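Local structure of oxalate--CoA ligase (Arabidopsis thaliana, 5IE2) at residues I414-G418 / E419-P423. The protein is a plant acyl-activating enzyme of the ANL (AMP-binding) superfamily, with a large AMP-binding part and a smaller C-terminal domain, modelled here with adenosine-5'-triphosphate. Residues are numbered along the deposited sequence; the frame is centred on the assembly and turned at random.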
loop_
_atom_site.group_PDB
_atom_site.type_symbol
_atom_site.label_atom_id
_atom_site.label_comp_id
_atom_site.label_asym_id
_atom_site.label_seq_id
_atom_site.Cartn_x
_atom_site.Cartn_y
_atom_site.Cartn_z
ATOM N N ILE A 414 6.583 -23.546 -3.310
ATOM C CA ILE A 414 7.721 -24.443 -3.141
ATOM C C ILE A 414 7.463 -25.789 -3.767
ATOM O O ILE A 414 6.559 -26.515 -3.371
ATOM C CB ILE A 414 8.050 -24.562 -1.647
ATOM C CG1 ILE A 414 8.366 -23.183 -1.102
ATOM C CG2 ILE A 414 9.204 -25.512 -1.422
ATOM C CD1 ILE A 414 8.475 -23.126 0.398
ATOM N N ASN A 415 8.234 -26.134 -4.787
ATOM C CA ASN A 415 7.940 -27.366 -5.496
ATOM C C ASN A 415 8.793 -28.542 -4.994
ATOM O O ASN A 415 9.888 -28.809 -5.502
ATOM C CB ASN A 415 8.111 -27.161 -6.998
ATOM C CG ASN A 415 7.474 -28.281 -7.803
ATOM O OD1 ASN A 415 7.143 -29.344 -7.259
ATOM N ND2 ASN A 415 7.286 -28.049 -9.103
ATOM N N ARG A 416 8.260 -29.246 -3.995
ATOM C CA ARG A 416 8.968 -30.326 -3.321
ATOM C C ARG A 416 8.575 -31.685 -3.887
ATOM O O ARG A 416 7.512 -32.227 -3.565
ATOM C CB ARG A 416 8.700 -30.273 -1.818
ATOM C CG ARG A 416 9.453 -31.357 -1.035
ATOM C CD ARG A 416 9.190 -31.251 0.480
ATOM N NE ARG A 416 9.957 -32.207 1.304
ATOM C CZ ARG A 416 9.639 -33.493 1.444
ATOM N NH1 ARG A 416 8.628 -34.000 0.757
ATOM N NH2 ARG A 416 10.350 -34.286 2.234
ATOM N N GLY A 417 9.407 -32.221 -4.779
ATOM C CA GLY A 417 9.143 -33.516 -5.353
ATOM C C GLY A 417 7.790 -33.654 -6.019
ATOM O O GLY A 417 7.129 -34.690 -5.902
ATOM N N GLY A 418 7.353 -32.605 -6.694
ATOM C CA GLY A 418 6.067 -32.650 -7.372
ATOM C C GLY A 418 4.898 -32.112 -6.547
ATOM O O GLY A 418 3.808 -31.891 -7.084
ATOM N N GLU A 419 5.111 -31.894 -5.250
ATOM C CA GLU A 419 4.056 -31.307 -4.429
ATOM C C GLU A 419 4.341 -29.838 -4.130
ATOM O O GLU A 419 5.420 -29.521 -3.667
ATOM C CB GLU A 419 3.913 -32.088 -3.129
ATOM C CG GLU A 419 3.527 -33.533 -3.356
ATOM C CD GLU A 419 2.020 -33.715 -3.488
ATOM O OE1 GLU A 419 1.290 -32.694 -3.580
ATOM O OE2 GLU A 419 1.567 -34.881 -3.546
ATOM N N LYS A 420 3.396 -28.941 -4.401
ATOM C CA LYS A 420 3.629 -27.525 -4.166
ATOM C C LYS A 420 3.199 -27.131 -2.750
ATOM O O LYS A 420 2.108 -27.479 -2.290
ATOM C CB LYS A 420 2.921 -26.656 -5.209
ATOM C CG LYS A 420 3.352 -26.976 -6.638
ATOM C CD LYS A 420 3.049 -25.809 -7.558
ATOM C CE LYS A 420 3.715 -25.999 -8.912
ATOM N NZ LYS A 420 3.385 -27.359 -9.448
ATOM N N ILE A 421 4.099 -26.466 -2.045
ATOM C CA ILE A 421 3.836 -25.975 -0.704
ATOM C C ILE A 421 3.616 -24.480 -0.746
ATOM O O ILE A 421 4.347 -23.721 -1.411
ATOM C CB ILE A 421 4.977 -26.309 0.277
ATOM C CG1 ILE A 421 5.272 -27.809 0.239
ATOM C CG2 ILE A 421 4.649 -25.797 1.709
ATOM C CD1 ILE A 421 6.640 -28.166 0.886
ATOM N N SER A 422 2.572 -24.045 -0.045
ATOM C CA SER A 422 2.286 -22.619 0.117
ATOM C C SER A 422 2.981 -22.020 1.316
ATOM O O SER A 422 2.645 -22.352 2.450
ATOM C CB SER A 422 0.785 -22.405 0.287
ATOM O OG SER A 422 0.551 -21.103 0.793
ATOM N N PRO A 423 3.916 -21.090 1.089
ATOM C CA PRO A 423 4.590 -20.435 2.214
ATOM C C PRO A 423 3.624 -19.613 3.088
ATOM O O PRO A 423 3.840 -19.507 4.293
ATOM C CB PRO A 423 5.604 -19.495 1.529
ATOM C CG PRO A 423 5.809 -20.066 0.181
ATOM C CD PRO A 423 4.513 -20.739 -0.214
#
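Ile414 and Ile421 pair at the open end of an antiparallel β hairpin with a two-residue loop, strands 414-416 and 419-421 joined by a type I' turn from Arg416 to Glu419. The backbone supplies the frame. Ile414 N gives a nearly straight bond to Ile421 O (2.9 Å, 174° at the hydrogen), and Ile421 N returns one to Ile414 O, which also receives a CA-H...O contact from Lys420 CA. At the turn, Arg416 N reaches Glu419 O at 2.9 Å, while Glu419 N meets Arg416 O from above the carbonyl plane. Gly417 and Gly418 both have positive phi, as the type I' turn requires.

Apolar contacts gather on the face carrying Ile414, Arg416, Glu419 and Ile421. The two isoleucines meet CB to CB at 4.0 Å. Ile421 CD1 lies against the aliphatic stem of Arg416, whose extended chain (CG trans to N, chi1 -178°) runs on to a salt bridge with Glu452 and a cation-pi contact with Tyr449. Ile453, on strand 450-459, touches both isoleucines, packing the hairpin against that strand.

Polar groups occupy the other face. Asn415 OD1 accepts a weak, bent bond from Gly418 N across the turn, and its ND2 comes to 4.0 Å from Lys420 NZ without bonding to it. Beyond the strand, Ser422, at the N-cap of helix 423-430, uses its OG to cap Glu425 N, and Ile414 CD1 touches the ring of Pro423 at CG, 4.1 Å away.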